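Local structure of putative extracellular solute-binding protein (Bordetella bronchiseptica, 4P56) at residues G97-A105 and T124-H135; A192-S200 and S216-R224. The protein binds mandelate and probably delivers it or related small carboxylates from the periplasm to a TRAP-type membrane transporter. One frame throughout, in Å; residues are numbered along the deposited sequence.

Contact 1 of 2, residues G97-A105 and T124-H135; sequences GRFQLTKFA and TYEKYLLKADEH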
loop_
_atom_site.group_PDB
_atom_site.type_symbol
_atom_site.label_atom_id
_atom_site.label_comp_id
_atom_site.label_asym_id
_atom_site.label_seq_id
_atom_site.Cartn_x
_atom_site.Cartn_y
_atom_site.Cartn_z
ATOM N N GLY A 97 -3.412 -14.997 -0.516
ATOM C CA GLY A 97 -2.795 -15.991 -1.375
ATOM C C GLY A 97 -2.336 -15.559 -2.761
ATOM O O GLY A 97 -1.680 -16.353 -3.415
ATOM N N ARG A 98 -2.631 -14.332 -3.219
ATOM C CA ARG A 98 -2.550 -14.048 -4.656
ATOM C C ARG A 98 -1.399 -13.175 -5.143
ATOM O O ARG A 98 -1.049 -13.152 -6.350
ATOM C CB ARG A 98 -3.876 -13.427 -5.091
ATOM C CG ARG A 98 -4.974 -14.477 -5.012
ATOM C CD ARG A 98 -6.096 -14.212 -5.992
ATOM N NE ARG A 98 -7.244 -15.080 -5.730
ATOM C CZ ARG A 98 -7.469 -16.265 -6.302
ATOM N NH1 ARG A 98 -6.624 -16.797 -7.186
ATOM N NH2 ARG A 98 -8.559 -16.929 -5.976
ATOM N N PHE A 99 -0.838 -12.455 -4.194
ATOM C CA PHE A 99 0.213 -11.476 -4.438
ATOM C C PHE A 99 1.346 -11.716 -3.447
ATOM O O PHE A 99 1.950 -10.779 -2.907
ATOM C CB PHE A 99 -0.327 -10.054 -4.341
ATOM C CG PHE A 99 -1.316 -9.739 -5.414
ATOM C CD1 PHE A 99 -0.903 -9.592 -6.747
ATOM C CD2 PHE A 99 -2.667 -9.631 -5.121
ATOM C CE1 PHE A 99 -1.835 -9.336 -7.768
ATOM C CE2 PHE A 99 -3.610 -9.404 -6.150
ATOM C CZ PHE A 99 -3.186 -9.248 -7.472
ATOM N N GLN A 100 1.665 -12.986 -3.248
ATOM C CA GLN A 100 2.732 -13.352 -2.329
ATOM C C GLN A 100 4.060 -12.746 -2.729
ATOM O O GLN A 100 4.891 -12.441 -1.857
ATOM C CB GLN A 100 2.919 -14.873 -2.260
ATOM C CG GLN A 100 1.672 -15.654 -1.966
ATOM C CD GLN A 100 1.902 -17.170 -2.077
ATOM O OE1 GLN A 100 2.942 -17.695 -1.637
ATOM N NE2 GLN A 100 0.938 -17.873 -2.680
ATOM N N LEU A 101 4.283 -12.563 -4.032
ATOM C CA LEU A 101 5.559 -12.034 -4.487
ATOM C C LEU A 101 5.769 -10.551 -4.123
ATOM O O LEU A 101 6.881 -10.078 -4.191
ATOM C CB LEU A 101 5.760 -12.209 -6.013
ATOM C CG LEU A 101 5.807 -13.667 -6.496
ATOM C CD1 LEU A 101 6.031 -13.776 -8.007
ATOM C CD2 LEU A 101 6.908 -14.391 -5.753
ATOM N N THR A 102 4.722 -9.816 -3.782
ATOM C CA THR A 102 4.909 -8.402 -3.425
ATOM C C THR A 102 5.499 -8.192 -2.029
ATOM O O THR A 102 5.893 -7.085 -1.690
ATOM C CB THR A 102 3.591 -7.604 -3.513
ATOM O OG1 THR A 102 2.682 -8.074 -2.511
ATOM C CG2 THR A 102 2.985 -7.736 -4.905
ATOM N N LYS A 103 5.548 -9.241 -1.229
ATOM C CA LYS A 103 5.877 -9.099 0.178
ATOM C C LYS A 103 7.343 -8.685 0.456
ATOM O O LYS A 103 7.636 -8.208 1.537
ATOM C CB LYS A 103 5.497 -10.363 0.937
ATOM C CG LYS A 103 3.968 -10.473 1.166
ATOM C CD LYS A 103 3.582 -11.682 2.021
ATOM C CE LYS A 103 2.059 -11.708 2.265
ATOM N NZ LYS A 103 1.655 -12.788 3.232
ATOM N N PHE A 104 8.247 -8.859 -0.507
ATOM C CA PHE A 104 9.644 -8.412 -0.331
ATOM C C PHE A 104 9.698 -6.916 -0.041
ATOM O O PHE A 104 10.627 -6.440 0.615
ATOM C CB PHE A 104 10.466 -8.693 -1.591
ATOM C CG PHE A 104 10.120 -7.796 -2.737
ATOM C CD1 PHE A 104 9.087 -8.123 -3.597
ATOM C CD2 PHE A 104 10.794 -6.609 -2.941
ATOM C CE1 PHE A 104 8.737 -7.317 -4.635
ATOM C CE2 PHE A 104 10.448 -5.764 -4.013
ATOM C CZ PHE A 104 9.403 -6.105 -4.850
ATOM N N ALA A 105 8.711 -6.158 -0.531
ATOM C CA ALA A 105 8.788 -4.693 -0.523
ATOM C C ALA A 105 8.233 -4.056 0.744
ATOM O O ALA A 105 8.335 -2.837 0.915
ATOM C CB ALA A 105 8.047 -4.113 -1.722
ATOM N N THR A 124 11.776 -3.362 -8.959
ATOM C CA THR A 124 12.123 -4.765 -8.676
ATOM C C THR A 124 11.082 -5.676 -9.346
ATOM O O THR A 124 11.440 -6.671 -10.001
ATOM C CB THR A 124 12.157 -5.007 -7.166
ATOM O OG1 THR A 124 13.194 -4.189 -6.563
ATOM C CG2 THR A 124 12.414 -6.466 -6.846
ATOM N N TYR A 125 9.804 -5.331 -9.163
ATOM C CA TYR A 125 8.682 -6.110 -9.705
ATOM C C TYR A 125 8.763 -6.179 -11.233
ATOM O O TYR A 125 8.639 -7.237 -11.828
ATOM C CB TYR A 125 7.314 -5.518 -9.262
ATOM C CG TYR A 125 6.197 -6.568 -9.250
ATOM C CD1 TYR A 125 5.477 -6.847 -10.384
ATOM C CD2 TYR A 125 5.941 -7.326 -8.116
ATOM C CE1 TYR A 125 4.478 -7.833 -10.391
ATOM C CE2 TYR A 125 4.962 -8.316 -8.114
ATOM C CZ TYR A 125 4.231 -8.560 -9.258
ATOM O OH TYR A 125 3.258 -9.556 -9.259
ATOM N N GLU A 126 8.985 -5.032 -11.851
ATOM C CA GLU A 126 9.125 -4.960 -13.294
ATOM C C GLU A 126 10.302 -5.814 -13.798
ATOM O O GLU A 126 10.165 -6.548 -14.761
ATOM C CB GLU A 126 9.348 -3.500 -13.677
ATOM C CG GLU A 126 9.765 -3.332 -15.112
ATOM C CD GLU A 126 9.974 -1.890 -15.473
ATOM O OE1 GLU A 126 10.930 -1.260 -14.945
ATOM O OE2 GLU A 126 9.159 -1.403 -16.276
ATOM N N LYS A 127 11.459 -5.693 -13.158
ATOM C CA LYS A 127 12.649 -6.411 -13.637
ATOM C C LYS A 127 12.590 -7.923 -13.404
ATOM O O LYS A 127 13.059 -8.686 -14.225
ATOM C CB LYS A 127 13.911 -5.840 -12.965
ATOM C CG LYS A 127 15.205 -6.601 -13.344
ATOM C CD LYS A 127 16.390 -5.765 -12.962
ATOM C CE LYS A 127 17.705 -6.295 -13.502
ATOM N NZ LYS A 127 18.797 -5.404 -13.017
ATOM N N TYR A 128 12.030 -8.365 -12.286
ATOM C CA TYR A 128 12.193 -9.770 -11.891
ATOM C C TYR A 128 10.893 -10.576 -11.795
ATOM O O TYR A 128 10.926 -11.803 -11.848
ATOM C CB TYR A 128 12.909 -9.879 -10.529
ATOM C CG TYR A 128 14.327 -9.356 -10.497
ATOM C CD1 TYR A 128 15.388 -10.150 -10.908
ATOM C CD2 TYR A 128 14.609 -8.081 -10.037
ATOM C CE1 TYR A 128 16.670 -9.682 -10.878
ATOM C CE2 TYR A 128 15.906 -7.601 -10.009
ATOM C CZ TYR A 128 16.928 -8.404 -10.435
ATOM O OH TYR A 128 18.217 -7.925 -10.390
ATOM N N LEU A 129 9.763 -9.912 -11.578
ATOM C CA LEU A 129 8.598 -10.636 -11.082
ATOM C C LEU A 129 7.398 -10.668 -12.036
ATOM O O LEU A 129 6.454 -11.428 -11.818
ATOM C CB LEU A 129 8.138 -10.024 -9.743
ATOM C CG LEU A 129 9.230 -9.973 -8.663
ATOM C CD1 LEU A 129 8.743 -9.316 -7.380
ATOM C CD2 LEU A 129 9.683 -11.365 -8.367
ATOM N N LEU A 130 7.441 -9.874 -13.094
ATOM C CA LEU A 130 6.300 -9.769 -13.999
ATOM C C LEU A 130 5.932 -11.116 -14.621
ATOM O O LEU A 130 4.749 -11.386 -14.851
ATOM C CB LEU A 130 6.580 -8.774 -15.128
ATOM C CG LEU A 130 6.648 -7.282 -14.776
ATOM C CD1 LEU A 130 6.873 -6.520 -16.032
ATOM C CD2 LEU A 130 5.388 -6.776 -14.096
ATOM N N LYS A 131 6.940 -11.938 -14.940
ATOM C CA LYS A 131 6.709 -13.217 -15.606
ATOM C C LYS A 131 5.882 -14.233 -14.819
ATOM O O LYS A 131 5.318 -15.151 -15.410
ATOM C CB LYS A 131 8.038 -13.857 -16.061
ATOM C CG LYS A 131 9.023 -14.157 -14.940
ATOM C CD LYS A 131 10.321 -14.716 -15.516
ATOM C CE LYS A 131 11.133 -15.459 -14.482
ATOM N NZ LYS A 131 12.384 -16.020 -15.094
ATOM N N ALA A 132 5.777 -14.034 -13.510
ATOM C CA ALA A 132 4.990 -14.913 -12.643
ATOM C C ALA A 132 3.454 -14.749 -12.794
ATOM O O ALA A 132 2.677 -15.582 -12.289
ATOM C CB ALA A 132 5.397 -14.665 -11.219
ATOM N N ASP A 133 3.035 -13.661 -13.438
ATOM C CA ASP A 133 1.638 -13.438 -13.855
ATOM C C ASP A 133 0.675 -13.308 -12.667
ATOM O O ASP A 133 -0.483 -13.717 -12.758
ATOM C CB ASP A 133 1.181 -14.596 -14.774
ATOM C CG ASP A 133 0.010 -14.240 -15.660
ATOM O OD1 ASP A 133 -0.203 -13.025 -15.923
ATOM O OD2 ASP A 133 -0.671 -15.209 -16.124
ATOM N N GLU A 134 1.117 -12.702 -11.569
ATOM C CA GLU A 134 0.212 -12.513 -10.429
ATOM C C GLU A 134 -1.011 -11.656 -10.776
ATOM O O GLU A 134 -2.064 -11.834 -10.158
ATOM C CB GLU A 134 0.939 -11.876 -9.261
ATOM C CG GLU A 134 2.008 -12.738 -8.638
ATOM C CD GLU A 134 2.516 -12.169 -7.353
ATOM O OE1 GLU A 134 2.756 -10.916 -7.272
ATOM O OE2 GLU A 134 2.644 -12.984 -6.391
ATOM N N HIS A 135 -0.871 -10.720 -11.724
ATOM C CA HIS A 135 -1.970 -9.808 -12.103
ATOM C C HIS A 135 -2.708 -10.324 -13.345
ATOM O O HIS A 135 -3.070 -9.556 -14.234
ATOM C CB HIS A 135 -1.428 -8.380 -12.354
ATOM C CG HIS A 135 -0.846 -7.746 -11.132
ATOM N ND1 HIS A 135 0.383 -8.095 -10.621
ATOM C CD2 HIS A 135 -1.364 -6.827 -10.299
ATOM C CE1 HIS A 135 0.595 -7.411 -9.505
ATOM N NE2 HIS A 135 -0.455 -6.649 -9.290
HETATM O O HOH W 1 1.399 -15.158 -5.419
#
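E134 reaches across to the start of the 3-10 segment 100-105, where its OE2 takes the amide hydrogen of L101 in a nearly straight bond (N to OE2 2.9 Å, N-H...O angle 160°). The amide comes to the syn side of the carboxylate, close to its plane. A water bridges the same oxygen to Q100 N, so OE2 answers two successive amides, one directly and one through solvent. The other oxygen, OE1, is met by the phenol of Y125, whose OH lies 2.5 Å away, shorter than an ordinary hydrogen bond and to be read with caution. With CG anti to its carbonyl carbon (chi1 -66°) and an extended chain beyond, E134 places its carboxylate against CB and CG of L101.

Apolar contacts continue the interface from there. L101 CD1 presses on A132 CB at 3.4 Å, tighter than usual for two carbons, while F104 CE1 meets L129 CD1 at 3.4 Å and CE2 of the same F104 ring touches T124 CG2 at 3.5 Å. On the other flank F99 CE1 sits centrally over one face of the H135 imidazole, 3.4 Å above its plane, with the ring planes 46° apart; H135 NE2 is hydrogen-bonded to H92.

Farther out, F332 packs edge-to-face on F104, and W314 NE1 bonds to L101 O. The chemistry implies a carboxylate held at OE2 by amide and water, with Y125 at OE1, its charge probably eased by these donors.

Contact 2 of 2, residues A192-S200 and S216-R224; sequences APESYELLS and SFKLDSIIR. With RMN ((R)-mandelic acid), chain D.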
loop_
_atom_site.group_PDB
_atom_site.type_symbol
_atom_site.label_atom_id
_atom_site.label_comp_id
_atom_site.label_asym_id
_atom_site.label_seq_id
_atom_site.Cartn_x
_atom_site.Cartn_y
_atom_site.Cartn_z
ATOM N N ALA A 192 -9.534 -0.714 4.327
ATOM C CA ALA A 192 -9.314 0.538 5.056
ATOM C C ALA A 192 -10.587 1.309 5.443
ATOM O O ALA A 192 -10.705 1.742 6.583
ATOM C CB ALA A 192 -8.405 1.424 4.263
ATOM N N PRO A 193 -11.532 1.479 4.520
ATOM C CA PRO A 193 -12.704 2.280 4.913
ATOM C C PRO A 193 -13.510 1.703 6.077
ATOM O O PRO A 193 -14.358 2.418 6.611
ATOM C CB PRO A 193 -13.573 2.275 3.655
ATOM C CG PRO A 193 -12.620 2.003 2.533
ATOM C CD PRO A 193 -11.608 1.053 3.121
ATOM N N GLU A 194 -13.284 0.446 6.455
ATOM C CA GLU A 194 -14.004 -0.103 7.589
ATOM C C GLU A 194 -13.406 0.308 8.943
ATOM O O GLU A 194 -13.973 -0.008 9.992
ATOM C CB GLU A 194 -14.111 -1.630 7.510
ATOM C CG GLU A 194 -14.941 -2.124 6.339
ATOM C CD GLU A 194 -15.346 -3.581 6.455
ATOM O OE1 GLU A 194 -15.671 -4.041 7.570
ATOM O OE2 GLU A 194 -15.346 -4.267 5.410
ATOM N N SER A 195 -12.264 0.994 8.925
ATOM C CA SER A 195 -11.507 1.228 10.149
ATOM C C SER A 195 -12.274 2.128 11.144
ATOM O O SER A 195 -12.280 1.883 12.347
ATOM C CB SER A 195 -10.102 1.789 9.808
ATOM O OG SER A 195 -10.175 3.082 9.202
ATOM N N TYR A 196 -12.967 3.139 10.641
ATOM C CA TYR A 196 -13.683 4.049 11.523
ATOM C C TYR A 196 -14.804 3.316 12.257
ATOM O O TYR A 196 -14.942 3.420 13.489
ATOM C CB TYR A 196 -14.239 5.260 10.746
ATOM C CG TYR A 196 -14.957 6.185 11.693
ATOM C CD1 TYR A 196 -14.270 7.183 12.368
ATOM C CD2 TYR A 196 -16.314 6.007 11.979
ATOM C CE1 TYR A 196 -14.922 8.018 13.278
ATOM C CE2 TYR A 196 -16.959 6.823 12.888
ATOM C CZ TYR A 196 -16.259 7.823 13.531
ATOM O OH TYR A 196 -16.906 8.633 14.428
ATOM N N GLU A 197 -15.605 2.554 11.526
ATOM C CA GLU A 197 -16.684 1.818 12.178
ATOM C C GLU A 197 -16.152 0.838 13.246
ATOM O O GLU A 197 -16.687 0.732 14.360
ATOM C CB GLU A 197 -17.517 1.060 11.136
ATOM C CG GLU A 197 -18.564 0.151 11.727
ATOM C CD GLU A 197 -19.728 0.919 12.305
ATOM O OE1 GLU A 197 -19.673 2.164 12.304
ATOM O OE2 GLU A 197 -20.700 0.282 12.760
ATOM N N LEU A 198 -15.113 0.097 12.903
ATOM C CA LEU A 198 -14.606 -0.934 13.799
ATOM C C LEU A 198 -13.982 -0.326 15.052
ATOM O O LEU A 198 -14.026 -0.916 16.129
ATOM C CB LEU A 198 -13.563 -1.790 13.087
ATOM C CG LEU A 198 -14.097 -2.766 12.042
ATOM C CD1 LEU A 198 -12.945 -3.266 11.200
ATOM C CD2 LEU A 198 -14.837 -3.929 12.696
ATOM N N LEU A 199 -13.358 0.836 14.897
ATOM C CA LEU A 199 -12.710 1.491 16.025
ATOM C C LEU A 199 -13.705 2.279 16.854
ATOM O O LEU A 199 -13.674 2.229 18.094
ATOM C CB LEU A 199 -11.598 2.434 15.539
ATOM C CG LEU A 199 -10.335 1.693 15.086
ATOM C CD1 LEU A 199 -9.444 2.622 14.298
ATOM C CD2 LEU A 199 -9.583 1.093 16.264
ATOM N N SER A 200 -14.570 3.033 16.179
ATOM C CA SER A 200 -15.549 3.859 16.898
ATOM C C SER A 200 -16.469 3.011 17.771
ATOM O O SER A 200 -16.868 3.454 18.853
ATOM C CB SER A 200 -16.373 4.706 15.940
ATOM O OG SER A 200 -17.179 3.903 15.090
ATOM N N SER A 216 -7.025 10.966 7.555
ATOM C CA SER A 216 -7.947 10.919 6.416
ATOM C C SER A 216 -9.141 10.024 6.731
ATOM O O SER A 216 -10.220 10.241 6.225
ATOM C CB SER A 216 -7.232 10.488 5.124
ATOM O OG SER A 216 -6.652 9.220 5.279
ATOM N N PHE A 217 -8.951 9.032 7.593
ATOM C CA PHE A 217 -10.047 8.159 8.001
ATOM C C PHE A 217 -10.748 8.658 9.287
ATOM O O PHE A 217 -11.634 7.994 9.835
ATOM C CB PHE A 217 -9.539 6.728 8.123
ATOM C CG PHE A 217 -9.257 6.080 6.786
ATOM C CD1 PHE A 217 -10.266 5.425 6.090
ATOM C CD2 PHE A 217 -8.008 6.150 6.219
ATOM C CE1 PHE A 217 -10.009 4.828 4.858
ATOM C CE2 PHE A 217 -7.745 5.566 4.973
ATOM C CZ PHE A 217 -8.747 4.909 4.301
ATOM N N LYS A 218 -10.345 9.843 9.738
ATOM C CA LYS A 218 -10.988 10.546 10.844
ATOM C C LYS A 218 -10.913 9.764 12.137
ATOM O O LYS A 218 -11.892 9.680 12.887
ATOM C CB LYS A 218 -12.453 10.862 10.512
ATOM C CG LYS A 218 -12.628 11.790 9.319
ATOM C CD LYS A 218 -14.090 11.844 8.892
ATOM C CE LYS A 218 -14.250 11.963 7.378
ATOM N NZ LYS A 218 -14.081 13.361 6.877
ATOM N N LEU A 219 -9.745 9.201 12.414
ATOM C CA LEU A 219 -9.554 8.376 13.597
ATOM C C LEU A 219 -8.914 9.123 14.765
ATOM O O LEU A 219 -8.738 8.553 15.839
ATOM C CB LEU A 219 -8.656 7.188 13.246
ATOM C CG LEU A 219 -9.085 6.338 12.049
ATOM C CD1 LEU A 219 -8.111 5.197 11.810
ATOM C CD2 LEU A 219 -10.461 5.793 12.268
ATOM N N ASP A 220 -8.580 10.397 14.588
ATOM C CA ASP A 220 -7.741 11.060 15.579
ATOM C C ASP A 220 -8.496 11.565 16.812
ATOM O O ASP A 220 -7.892 12.150 17.711
ATOM C CB ASP A 220 -6.918 12.186 14.945
ATOM C CG ASP A 220 -7.743 13.130 14.103
ATOM O OD1 ASP A 220 -8.647 12.676 13.354
ATOM O OD2 ASP A 220 -7.461 14.340 14.182
ATOM N N SER A 221 -9.803 11.337 16.861
ATOM C CA SER A 221 -10.565 11.615 18.074
ATOM C C SER A 221 -10.872 10.338 18.844
ATOM O O SER A 221 -11.495 10.384 19.898
ATOM C CB SER A 221 -11.850 12.370 17.753
ATOM O OG SER A 221 -11.559 13.715 17.410
ATOM N N ILE A 222 -10.413 9.208 18.314
ATOM C CA ILE A 222 -10.560 7.900 18.950
ATOM C C ILE A 222 -9.200 7.340 19.393
ATOM O O ILE A 222 -9.025 6.873 20.521
ATOM C CB ILE A 222 -11.142 6.885 17.959
ATOM C CG1 ILE A 222 -12.574 7.271 17.553
ATOM C CG2 ILE A 222 -11.109 5.501 18.559
ATOM C CD1 ILE A 222 -13.070 6.493 16.331
ATOM N N ILE A 223 -8.260 7.341 18.464
ATOM C CA ILE A 223 -6.915 6.836 18.712
ATOM C C ILE A 223 -6.186 7.763 19.697
ATOM O O ILE A 223 -6.108 8.965 19.471
ATOM C CB ILE A 223 -6.113 6.753 17.400
ATOM C CG1 ILE A 223 -6.723 5.723 16.440
ATOM C CG2 ILE A 223 -4.642 6.433 17.654
ATOM C CD1 ILE A 223 -6.729 4.281 16.943
ATOM N N ARG A 224 -5.666 7.201 20.786
ATOM C CA ARG A 224 -4.878 7.970 21.750
ATOM C C ARG A 224 -3.417 7.518 21.886
ATOM O O ARG A 224 -2.676 8.067 22.698
ATOM C CB ARG A 224 -5.513 7.916 23.151
ATOM C CG ARG A 224 -6.982 8.286 23.193
ATOM C CD ARG A 224 -7.234 9.712 22.729
ATOM N NE ARG A 224 -6.400 10.680 23.435
ATOM C CZ ARG A 224 -6.756 11.374 24.520
ATOM N NH1 ARG A 224 -7.963 11.243 25.074
ATOM N NH2 ARG A 224 -5.888 12.226 25.052
HETATM C C1 RMN D . -4.468 1.008 3.017
HETATM C C2 RMN D . -5.340 1.410 2.016
HETATM C C3 RMN D . -5.646 2.747 1.842
HETATM C C4 RMN D . -5.114 3.701 2.692
HETATM C C5 RMN D . -4.248 3.304 3.706
HETATM C C6 RMN D . -3.930 1.964 3.857
HETATM C C7 RMN D . -4.153 -0.450 3.215
HETATM C C10 RMN D . -4.874 -0.934 4.436
HETATM O O8 RMN D . -2.818 -0.683 3.454
HETATM O O11 RMN D . -4.349 -0.874 5.601
HETATM O O12 RMN D . -6.062 -1.361 4.316
#
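The mandelate pocket has one wall where A192 and F217 meet, and this contact continues that wall outward along helix 195-200. CZ of the F217 ring lies 3.5 Å from A192 CB, and the neighbouring CE2 brings the ring edge to the ligand phenyl, 4.0 Å from RMN C4. F209 packs against the same ring from strand 206-210. A192 O receives both the amide and the hydroxyl of S195, the OG coming in nearly end-on to the carbonyl at 3.0 Å; chi1 of 65° turns OG back toward the preceding turn.

Beyond the pocket, L219 lays its methyls against the helix, CD2 at 3.7 Å from Y196 CA and CD1 at 3.8 Å from L199 CD1. Y196 swings out with CG anti to its backbone N (chi1 -179°), which brings the ring edge to K218 O, 3.5 Å from CE1. I222 CD1 fills in beside S200, 3.7 Å from its CA.

K218, with positive phi, is the C' residue of a Schellman motif ending helix 211-216, and the chain leaving it supplies L219 and I222. This capped helix end, with an aromatic ring edge at the ligand, belongs to the pocket of a TRAP-type, family 7 extracellular solute-binding protein.

In the fold
Contact 1 closes before contact 2 opens along the chain, and the two lie on opposite sides of its centre, with their centres 31 Å apart and nearest atoms about 15 Å apart. Contact 1 joins the loop after strand 87-91 to the last turns of helix 114-129 and the residues that follow, next to strand 139-145 of the three-stranded antiparallel sheet. Contact 2 packs beside the six-stranded mixed sheet, its segments lying just after strand 186-189 and between helix 211-216 and strand 225-228. The bound mandelate touches contact 2, whereas the T102 side chain of contact 1 stays about 11 Å from it. One therefore forms pocket wall, while the other joins its segments away from the ligand.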